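Local coordinates for pectate lyase (PDB 5GT5), which cleaves pectate and partly methylated pectin chains internally by beta-elimination, a reaction that probably depends on calcium ions, at residues W136-D139 and D145-K148; F132-E137 and N201-R206; R206-M211 and P219-L224; N78-L81 and L86-T89. The protein carries 1 engineered substitution. One frame throughout, in Å; residues are numbered along the deposited sequence.

Contact 1: residues W136-D139 and D145-K148; sequences WEWD and DYDK
Tyr146 lies against residues 136-139, with Asp139 over one face of its ring and its hydroxyl between Trp136 and Trp138. The tight part is the ring itself. Asp139 CB makes a CH-pi contact 3.5 Å from the Tyr146 centroid, and at the ring edge Glu137 O comes within 3.2 Å of Tyr146 CE1. That carbonyl oxygen is buried without a hydrogen-bonding partner, so a ring C-H is what faces it. Asp139 carries CG anti to its backbone N (chi1 173°), which brings OD2 to the amide of Tyr146. The 2.8 Å bond from Tyr146 N to Asp139 OD2 enters from above the carboxylate plane; Thr142 OG1 bonds to the same oxygen. Tyr146 and Trp136 barely overlap, their planes 30° apart, although Tyr146 OH reaches Trp136 CZ2 at 3.5 Å. The hydroxyl end is held more loosely: Asp139 N gives Tyr146 OH only a weak bond, and water 1 joins the hydroxyl weakly to Trp136 NE1. Asp145 and the solvent-exposed Asp147, either side of Tyr146 in the chain, cover little of residues 136-139. Replacing Tyr146 by a serine would probably open a gap over Asp139 CB, beside Glu137 O and along Trp136 NE1 and CZ2. Long loops between beta-helix strands that border the cleft are a hallmark of this lyase family; here Tyr146 lies about 6 Å, side chain to side chain, from Asp174, a probable calcium ligand.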
# COMPACT_ATOMS: atom_id res chain seq x y z
N TRP A 136 -28.97 -9.84 9.96
CA TRP A 136 -29.89 -8.75 10.30
C TRP A 136 -30.89 -9.24 11.33
O TRP A 136 -31.30 -10.40 11.28
CB TRP A 136 -30.63 -8.24 9.05
CG TRP A 136 -31.71 -7.19 9.34
CD1 TRP A 136 -31.54 -5.82 9.37
CD2 TRP A 136 -33.08 -7.43 9.67
NE1 TRP A 136 -32.74 -5.21 9.69
CE2 TRP A 136 -33.70 -6.17 9.88
CE3 TRP A 136 -33.85 -8.61 9.81
CZ2 TRP A 136 -35.05 -6.06 10.22
CZ3 TRP A 136 -35.19 -8.50 10.13
CH2 TRP A 136 -35.77 -7.25 10.35
N GLU A 137 -31.30 -8.36 12.24
CA GLU A 137 -32.47 -8.59 13.10
C GLU A 137 -33.12 -7.25 13.36
O GLU A 137 -32.54 -6.21 13.12
CB GLU A 137 -32.09 -9.30 14.40
CG GLU A 137 -31.28 -8.43 15.37
CD GLU A 137 -31.10 -9.09 16.72
OE1 GLU A 137 -31.41 -10.31 16.84
OE2 GLU A 137 -30.63 -8.40 17.65
N TRP A 138 -34.38 -7.31 13.79
CA TRP A 138 -35.17 -6.13 14.12
C TRP A 138 -34.57 -5.37 15.31
O TRP A 138 -34.10 -5.97 16.28
CB TRP A 138 -36.59 -6.63 14.40
CG TRP A 138 -37.58 -5.59 14.89
CD1 TRP A 138 -37.89 -5.30 16.19
CD2 TRP A 138 -38.41 -4.73 14.07
NE1 TRP A 138 -38.86 -4.32 16.23
CE2 TRP A 138 -39.20 -3.96 14.95
CE3 TRP A 138 -38.57 -4.57 12.69
CZ2 TRP A 138 -40.13 -3.01 14.50
CZ3 TRP A 138 -39.52 -3.63 12.22
CH2 TRP A 138 -40.28 -2.86 13.14
N ASP A 139 -34.63 -4.05 15.24
CA ASP A 139 -34.09 -3.23 16.32
C ASP A 139 -35.15 -2.63 17.24
O ASP A 139 -35.78 -1.61 16.90
CB ASP A 139 -33.27 -2.09 15.74
CG ASP A 139 -32.82 -1.12 16.79
OD1 ASP A 139 -32.63 -1.53 17.97
OD2 ASP A 139 -32.68 0.09 16.44
N ASP A 145 -33.00 2.94 15.08
CA ASP A 145 -31.72 3.52 14.69
C ASP A 145 -30.64 2.50 14.31
O ASP A 145 -29.66 2.88 13.67
CB ASP A 145 -31.16 4.41 15.79
CG ASP A 145 -31.96 5.67 15.98
OD1 ASP A 145 -32.78 5.99 15.09
OD2 ASP A 145 -31.76 6.30 17.03
N TYR A 146 -30.80 1.23 14.68
CA TYR A 146 -29.78 0.20 14.41
C TYR A 146 -28.42 0.63 14.92
O TYR A 146 -27.45 0.60 14.18
CB TYR A 146 -29.76 -0.20 12.92
CG TYR A 146 -31.03 -0.95 12.61
CD1 TYR A 146 -31.12 -2.32 12.80
CD2 TYR A 146 -32.18 -0.27 12.21
CE1 TYR A 146 -32.31 -3.03 12.57
CE2 TYR A 146 -33.39 -0.95 11.99
CZ TYR A 146 -33.44 -2.33 12.17
OH TYR A 146 -34.62 -3.01 11.95
N ASP A 147 -28.37 1.03 16.19
CA ASP A 147 -27.13 1.56 16.76
C ASP A 147 -26.48 0.67 17.80
O ASP A 147 -25.41 1.00 18.30
CB ASP A 147 -27.37 2.98 17.33
CG ASP A 147 -27.36 4.08 16.25
OD1 ASP A 147 -26.72 3.89 15.18
OD2 ASP A 147 -27.98 5.15 16.48
N LYS A 148 -27.09 -0.48 18.11
CA LYS A 148 -26.57 -1.33 19.17
C LYS A 148 -25.68 -2.47 18.68
O LYS A 148 -24.51 -2.57 19.08
CB LYS A 148 -27.69 -1.91 20.04
CG LYS A 148 -27.15 -2.62 21.27
CD LYS A 148 -28.24 -3.08 22.19
CE LYS A 148 -27.65 -3.61 23.48
NZ LYS A 148 -26.98 -2.52 24.24
O HOH W 1 -34.48 -2.86 8.63

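Contact 2: residues F132-E137 and N201-R206; sequences FDELWE and NSWVTR
Trp203, in the first turn of helix 203-212, docks on Glu134 and Trp136 in a buried aromatic and hydrogen-bonded contact, just where the chain leaves the beta-helix strand 131-133. The indole points at the loop with CG anti to the backbone N (chi1 -173°), and its NE1 donates to Trp136 O at 2.8 Å. This bond lies close to the indole plane, is fairly straight (157°), and satisfies a buried backbone carbonyl. Glu134 runs across the indole face: its CG stands 3.6 Å from the centroid of the Trp203 six-membered ring, and the carboxylate lies within 14° of parallel to it, with CD 3.3 Å from Trp203 CZ3. Its OE1 is bonded to His114, while waters 2 and 3 link OE2 to Arg206 NH2 and NH1, a bridge in place of a direct salt bridge. Val204 puts CG2 over the Trp136 face, 3.9 Å from Trp136 CZ3. A leucine in place of Trp203 would probably leave Trp136 O without its donor and Glu134 without the flat surface it rests on. Arg206 NE also bonds Asn201 O, and Ser202 OG caps the helix by accepting from Thr205 N. Farther out, the Trp203 ring stacks on His83 and touches Val85 and Leu86 of helix 84-89, so the indole is lodged between that helix and the loop after strand 131-133.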
# COMPACT_ATOMS: atom_id res chain seq x y z
N PHE A 132 -23.14 -13.52 1.44
CA PHE A 132 -23.19 -13.17 2.84
C PHE A 132 -24.65 -12.97 3.23
O PHE A 132 -25.39 -12.21 2.58
CB PHE A 132 -22.40 -11.88 3.07
CG PHE A 132 -20.94 -12.03 2.76
CD1 PHE A 132 -20.47 -11.90 1.46
CD2 PHE A 132 -20.05 -12.33 3.76
CE1 PHE A 132 -19.08 -12.08 1.19
CE2 PHE A 132 -18.70 -12.46 3.52
CZ PHE A 132 -18.21 -12.37 2.23
N ASP A 133 -25.08 -13.67 4.28
CA ASP A 133 -26.50 -13.68 4.63
C ASP A 133 -26.71 -13.89 6.12
O ASP A 133 -25.80 -14.34 6.84
CB ASP A 133 -27.26 -14.77 3.83
CG ASP A 133 -28.75 -14.50 3.68
OD1 ASP A 133 -29.26 -13.45 4.13
OD2 ASP A 133 -29.43 -15.39 3.10
N GLU A 134 -27.93 -13.57 6.56
CA GLU A 134 -28.41 -13.83 7.92
C GLU A 134 -27.58 -13.14 9.00
O GLU A 134 -27.01 -13.77 9.90
CB GLU A 134 -28.59 -15.35 8.15
CG GLU A 134 -29.55 -15.95 7.12
CD GLU A 134 -29.92 -17.41 7.37
OE1 GLU A 134 -29.54 -18.01 8.41
OE2 GLU A 134 -30.60 -17.96 6.47
N LEU A 135 -27.51 -11.82 8.84
CA LEU A 135 -26.80 -10.95 9.77
C LEU A 135 -27.64 -9.69 10.04
O LEU A 135 -27.09 -8.62 10.34
CB LEU A 135 -25.40 -10.58 9.24
CG LEU A 135 -24.41 -10.05 10.29
CD1 LEU A 135 -24.05 -11.12 11.32
CD2 LEU A 135 -23.15 -9.56 9.63
N TRP A 136 -28.97 -9.84 9.96
CA TRP A 136 -29.89 -8.75 10.30
C TRP A 136 -30.89 -9.24 11.33
O TRP A 136 -31.30 -10.40 11.28
CB TRP A 136 -30.63 -8.24 9.05
CG TRP A 136 -31.71 -7.19 9.34
CD1 TRP A 136 -31.54 -5.82 9.37
CD2 TRP A 136 -33.08 -7.43 9.67
NE1 TRP A 136 -32.74 -5.21 9.69
CE2 TRP A 136 -33.70 -6.17 9.88
CE3 TRP A 136 -33.85 -8.61 9.81
CZ2 TRP A 136 -35.05 -6.06 10.22
CZ3 TRP A 136 -35.19 -8.50 10.13
CH2 TRP A 136 -35.77 -7.25 10.35
N GLU A 137 -31.30 -8.36 12.24
CA GLU A 137 -32.47 -8.59 13.10
C GLU A 137 -33.12 -7.25 13.36
O GLU A 137 -32.54 -6.21 13.12
CB GLU A 137 -32.09 -9.30 14.40
CG GLU A 137 -31.28 -8.43 15.37
CD GLU A 137 -31.10 -9.09 16.72
OE1 GLU A 137 -31.41 -10.31 16.84
OE2 GLU A 137 -30.63 -8.40 17.65
N ASN A 201 -41.40 -17.30 3.68
CA ASN A 201 -40.37 -17.75 4.63
C ASN A 201 -39.09 -16.95 4.52
O ASN A 201 -38.01 -17.42 4.89
CB ASN A 201 -40.03 -19.24 4.48
CG ASN A 201 -39.46 -19.83 5.77
OD1 ASN A 201 -39.90 -19.48 6.89
ND2 ASN A 201 -38.48 -20.73 5.62
N SER A 202 -39.20 -15.71 4.06
CA SER A 202 -37.99 -14.89 3.99
C SER A 202 -37.43 -14.61 5.38
O SER A 202 -38.12 -14.71 6.41
CB SER A 202 -38.24 -13.58 3.24
OG SER A 202 -38.92 -12.64 4.08
N TRP A 203 -36.17 -14.21 5.41
CA TRP A 203 -35.52 -13.89 6.67
C TRP A 203 -36.24 -12.82 7.48
O TRP A 203 -36.41 -12.93 8.71
CB TRP A 203 -34.08 -13.45 6.38
CG TRP A 203 -33.23 -13.24 7.62
CD1 TRP A 203 -32.80 -12.04 8.13
CD2 TRP A 203 -32.71 -14.25 8.49
NE1 TRP A 203 -32.04 -12.25 9.25
CE2 TRP A 203 -31.98 -13.60 9.51
CE3 TRP A 203 -32.82 -15.65 8.52
CZ2 TRP A 203 -31.33 -14.29 10.54
CZ3 TRP A 203 -32.17 -16.34 9.53
CH2 TRP A 203 -31.43 -15.66 10.53
N VAL A 204 -36.66 -11.77 6.78
CA VAL A 204 -37.42 -10.70 7.41
C VAL A 204 -38.82 -11.20 7.84
O VAL A 204 -39.27 -10.87 8.93
CB VAL A 204 -37.52 -9.47 6.51
CG1 VAL A 204 -38.52 -8.46 7.10
CG2 VAL A 204 -36.16 -8.82 6.36
N THR A 205 -39.47 -12.01 7.02
CA THR A 205 -40.79 -12.51 7.41
C THR A 205 -40.72 -13.39 8.66
O THR A 205 -41.58 -13.29 9.55
CB THR A 205 -41.40 -13.28 6.25
OG1 THR A 205 -41.59 -12.38 5.16
CG2 THR A 205 -42.76 -13.91 6.66
N ARG A 206 -39.67 -14.22 8.76
CA ARG A 206 -39.48 -15.01 9.97
C ARG A 206 -39.31 -14.13 11.20
O ARG A 206 -39.87 -14.41 12.25
CB ARG A 206 -38.31 -15.97 9.84
CG ARG A 206 -38.71 -17.26 9.14
CD ARG A 206 -37.50 -18.15 8.86
NE ARG A 206 -36.93 -17.76 7.59
CZ ARG A 206 -35.72 -18.12 7.16
NH1 ARG A 206 -34.94 -18.89 7.92
NH2 ARG A 206 -35.28 -17.70 5.97
O HOH W 2 -32.57 -16.99 5.07
O HOH W 3 -32.42 -19.88 7.26

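Contact 3: residues R206-M211 and P219-L224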
# COMPACT_ATOMS: atom_id res chain seq x y z
N ARG A 206 -39.67 -14.22 8.76
CA ARG A 206 -39.48 -15.01 9.97
C ARG A 206 -39.31 -14.13 11.20
O ARG A 206 -39.87 -14.41 12.25
CB ARG A 206 -38.31 -15.97 9.84
CG ARG A 206 -38.71 -17.26 9.14
CD ARG A 206 -37.50 -18.15 8.86
NE ARG A 206 -36.93 -17.76 7.59
CZ ARG A 206 -35.72 -18.12 7.16
NH1 ARG A 206 -34.94 -18.89 7.92
NH2 ARG A 206 -35.28 -17.70 5.97
N GLN A 207 -38.57 -13.03 11.06
CA GLN A 207 -38.45 -12.12 12.20
C GLN A 207 -39.81 -11.51 12.57
O GLN A 207 -40.17 -11.42 13.75
CB GLN A 207 -37.46 -10.99 11.83
CG GLN A 207 -37.40 -9.81 12.82
CD GLN A 207 -36.73 -10.22 14.10
OE1 GLN A 207 -35.53 -10.02 14.26
NE2 GLN A 207 -37.50 -10.83 15.02
N ILE A 208 -40.55 -11.04 11.58
CA ILE A 208 -41.83 -10.38 11.86
C ILE A 208 -42.85 -11.38 12.43
O ILE A 208 -43.57 -11.05 13.38
CB ILE A 208 -42.37 -9.62 10.65
CG1 ILE A 208 -41.85 -8.17 10.63
CG2 ILE A 208 -43.88 -9.45 10.75
CD1 ILE A 208 -40.35 -8.03 10.53
N ASN A 209 -42.87 -12.61 11.91
CA ASN A 209 -43.81 -13.61 12.44
C ASN A 209 -43.61 -13.87 13.92
O ASN A 209 -44.60 -14.01 14.69
CB ASN A 209 -43.69 -14.92 11.66
CG ASN A 209 -44.34 -14.86 10.31
OD1 ASN A 209 -45.08 -13.92 9.99
ND2 ASN A 209 -44.06 -15.88 9.49
N GLU A 210 -42.36 -13.93 14.36
CA GLU A 210 -42.07 -14.13 15.78
C GLU A 210 -42.69 -13.02 16.61
O GLU A 210 -43.31 -13.27 17.66
CB GLU A 210 -40.55 -14.22 16.00
CG GLU A 210 -40.09 -14.40 17.46
CD GLU A 210 -40.47 -15.76 18.04
OE1 GLU A 210 -40.53 -16.76 17.28
OE2 GLU A 210 -40.72 -15.81 19.27
N MET A 211 -42.56 -11.78 16.15
CA MET A 211 -43.08 -10.66 16.92
C MET A 211 -44.59 -10.59 16.88
O MET A 211 -45.21 -10.21 17.87
CB MET A 211 -42.44 -9.35 16.43
CG MET A 211 -40.91 -9.38 16.62
SD MET A 211 -40.13 -7.79 16.31
CE MET A 211 -40.43 -7.60 14.57
N PRO A 219 -42.01 -3.64 21.99
CA PRO A 219 -42.81 -2.40 22.08
C PRO A 219 -42.90 -1.56 20.80
O PRO A 219 -43.99 -1.04 20.49
CB PRO A 219 -42.12 -1.61 23.19
CG PRO A 219 -41.31 -2.63 23.96
CD PRO A 219 -40.98 -3.75 23.03
N MET A 220 -41.80 -1.42 20.06
CA MET A 220 -41.87 -0.67 18.82
C MET A 220 -42.76 -1.35 17.79
O MET A 220 -43.62 -0.71 17.19
CB MET A 220 -40.46 -0.46 18.24
CG MET A 220 -40.49 0.30 16.93
SD MET A 220 -38.78 0.49 16.42
CE MET A 220 -39.03 1.10 14.78
N TYR A 221 -42.51 -2.64 17.56
CA TYR A 221 -43.35 -3.41 16.65
C TYR A 221 -44.82 -3.32 17.05
O TYR A 221 -45.72 -3.05 16.21
CB TYR A 221 -42.87 -4.87 16.61
CG TYR A 221 -43.71 -5.69 15.65
CD1 TYR A 221 -43.48 -5.64 14.29
CD2 TYR A 221 -44.76 -6.49 16.12
CE1 TYR A 221 -44.27 -6.35 13.39
CE2 TYR A 221 -45.53 -7.23 15.24
CZ TYR A 221 -45.28 -7.17 13.88
OH TYR A 221 -46.06 -7.86 12.99
N ASN A 222 -45.07 -3.49 18.35
CA ASN A 222 -46.44 -3.40 18.87
C ASN A 222 -47.07 -2.04 18.59
O ASN A 222 -48.20 -1.94 18.11
CB ASN A 222 -46.43 -3.72 20.37
CG ASN A 222 -47.83 -3.92 20.95
OD1 ASN A 222 -48.66 -4.62 20.38
ND2 ASN A 222 -48.08 -3.28 22.08
N TYR A 223 -46.31 -0.97 18.80
CA TYR A 223 -46.80 0.36 18.51
C TYR A 223 -47.13 0.55 17.02
O TYR A 223 -48.15 1.12 16.66
CB TYR A 223 -45.77 1.39 18.96
CG TYR A 223 -46.21 2.80 18.74
CD1 TYR A 223 -47.21 3.37 19.52
CD2 TYR A 223 -45.66 3.57 17.71
CE1 TYR A 223 -47.62 4.68 19.30
CE2 TYR A 223 -46.07 4.88 17.48
CZ TYR A 223 -47.06 5.41 18.25
OH TYR A 223 -47.47 6.72 18.01
N LEU A 224 -46.23 0.10 16.15
CA LEU A 224 -46.45 0.21 14.72
C LEU A 224 -47.72 -0.51 14.27
O LEU A 224 -48.42 -0.04 13.36
CB LEU A 224 -45.25 -0.32 13.95
CG LEU A 224 -43.94 0.42 14.18
CD1 LEU A 224 -42.82 -0.38 13.50
CD2 LEU A 224 -44.04 1.86 13.63
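Tyr221 alone carries the 219-224 side of this helix pair, and it meets Met211 at three points of one side chain: CB, SD and CE. No hydrogen bond crosses between the segments. The methionine lies over one face of the phenol. Its CB makes a CH-pi contact 4.0 Å from the Tyr221 centroid, and the chain then bends back at its last torsion (chi3 -66°) to bring the methyl to that same face. Met211 CE thus approaches Tyr221 CD1 to 3.6 Å. The sulfur stands more obliquely, with SD 4.8 Å from the ring centroid, a Met-aromatic contact off to the side of the ring normal. On Tyr221, chi1 -179° holds CG anti to the backbone N and directs the ring at helix 203-212. The closest pair of CA atoms, Met211 CA and Tyr221 CA, is 7.3 Å apart. Farther along the ring Ile208 comes in, crossing the tyrosine at about a right angle: its CG2 touches Tyr221 OH at 3.5 Å, and CG1 lies 4.1 Å from Tyr221 CE1. The hydroxyl, beside Ile208 CG2, has a polar mate in Glu212 OE1, a hydrogen bond that would limit how the phenol can shift. At the start of helix 219-225, Glu140 accepts the backbone N-H groups of Met220 and Tyr221 through OE1 and OE2. Lys233 and Ile236 of helix 233-241 also touch Tyr221, and Ile208 packs on Lys233 and Ile237, so the phenol is wedged where helices 203-212, 219-225 and 233-241 come together.

Contact 4: residues N78-L81 and L86-T89; sequences NDAL and LKQT
Ala80 and Leu86 meet methyl to methylene, with Ala80 CB 3.6 Å from Leu86 CB, as the loop turns back onto the helix that follows it. The same methyl sits beside the helix backbone: Leu86 O is also 3.6 Å from Ala80 CB, and Lys87 N lies 3.9 Å from it. So small a side chain lets the two backbones come close, Ala80 CA and Lys87 CA being 5.3 Å apart. Lys87 then runs alongside the loop. Its CG passes Ala80 O, CD comes to 4.0 Å from Leu81 O, and the bend at chi3 (77°) then turns CE and NZ along that carbonyl. The ammonium does not bond that carbonyl directly. Instead water 4 lies between, accepting from Lys87 NZ at 2.7 Å and donating to Leu81 O at a longer 3.3 Å. Leu81 and Lys87 on this flank are exposed, whereas Leu86 is buried, touching His114 and Trp151. The second shell fixes the loop. Glu137 OE2 takes the amide of Leu81, Asn78 O accepts from Trp151 NE1, and Asn78 ND2 bonds Asn149 O, so the loop, extended at 78-80, is tied to the protein body at Asn78 and Leu81. The helix end is tied as well, by backbone bonding between Thr89 and Asn63. In outline this is a loop followed by a short helix that connects the antiparallel neighbours 74-76 and 92-97, a connection set on the flank of the parallel beta-helix that forms the core of a polysaccharide lyase family 1 enzyme.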
# COMPACT_ATOMS: atom_id res chain seq x y z
N ASN A 78 -21.74 -8.88 19.48
CA ASN A 78 -22.85 -8.46 20.30
C ASN A 78 -24.04 -9.38 20.09
O ASN A 78 -24.32 -9.83 18.96
CB ASN A 78 -23.21 -7.02 19.95
CG ASN A 78 -22.10 -6.05 20.29
OD1 ASN A 78 -21.55 -6.10 21.40
ND2 ASN A 78 -21.76 -5.17 19.36
N ASP A 79 -24.73 -9.65 21.19
CA ASP A 79 -25.79 -10.65 21.22
C ASP A 79 -26.95 -10.34 20.29
O ASP A 79 -27.34 -9.18 20.14
CB ASP A 79 -26.36 -10.73 22.63
CG ASP A 79 -25.45 -11.46 23.60
OD1 ASP A 79 -24.47 -12.10 23.15
OD2 ASP A 79 -25.72 -11.38 24.81
N ALA A 80 -27.50 -11.39 19.69
CA ALA A 80 -28.78 -11.27 19.02
C ALA A 80 -29.83 -11.08 20.11
O ALA A 80 -29.88 -11.83 21.10
CB ALA A 80 -29.05 -12.52 18.19
N LEU A 81 -30.66 -10.05 19.92
CA LEU A 81 -31.72 -9.71 20.87
C LEU A 81 -33.11 -10.05 20.40
O LEU A 81 -34.03 -10.11 21.22
CB LEU A 81 -31.68 -8.20 21.16
CG LEU A 81 -30.31 -7.66 21.56
CD1 LEU A 81 -30.27 -6.13 21.70
CD2 LEU A 81 -29.86 -8.36 22.84
N LEU A 86 -31.18 -16.25 15.14
CA LEU A 86 -29.90 -15.77 15.64
C LEU A 86 -29.79 -15.92 17.15
O LEU A 86 -28.68 -16.06 17.68
CB LEU A 86 -29.66 -14.32 15.18
CG LEU A 86 -29.63 -14.12 13.67
CD1 LEU A 86 -29.30 -12.65 13.36
CD2 LEU A 86 -28.55 -15.00 13.06
N LYS A 87 -30.92 -15.88 17.86
CA LYS A 87 -30.88 -16.12 19.30
C LYS A 87 -30.37 -17.52 19.62
O LYS A 87 -29.73 -17.74 20.66
CB LYS A 87 -32.25 -15.87 19.94
CG LYS A 87 -32.57 -14.41 20.01
CD LYS A 87 -33.99 -14.06 20.44
CE LYS A 87 -34.16 -14.23 21.93
NZ LYS A 87 -35.48 -13.69 22.42
N GLN A 88 -30.64 -18.47 18.72
CA GLN A 88 -30.12 -19.83 18.84
C GLN A 88 -28.69 -19.96 18.34
O GLN A 88 -27.85 -20.51 19.03
CB GLN A 88 -31.01 -20.81 18.08
CG GLN A 88 -32.43 -20.88 18.60
CD GLN A 88 -33.31 -21.75 17.71
OE1 GLN A 88 -32.98 -22.90 17.42
NE2 GLN A 88 -34.44 -21.19 17.26
N THR A 89 -28.43 -19.46 17.13
CA THR A 89 -27.12 -19.66 16.53
C THR A 89 -26.00 -18.81 17.11
O THR A 89 -24.83 -19.20 17.04
CB THR A 89 -27.14 -19.38 15.03
OG1 THR A 89 -27.46 -17.99 14.80
CG2 THR A 89 -28.15 -20.24 14.34
O HOH W 4 -36.92 -11.44 22.05

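In the fold
The four contacts form one cluster on the same side of the chain's centre. Contacts 1 and 2 share Trp136 and Glu137, and their centres are 13 Å apart. Glu137, by its bond to Leu81, and Trp136 O, 3.7 Å from Leu86 CD1, join both to contact 4. Helix 203-212 serves contacts 2 and 3, and contact 3 meets contact 1 where Met211 SD lies 3.4 Å from Trp138 CD1; contacts 3 and 4 do not touch. Contact 1 is nearest the probable active site, the side chain of Asp147 being about 7 Å from that of Arg276, whereas contact 3 lies away from it.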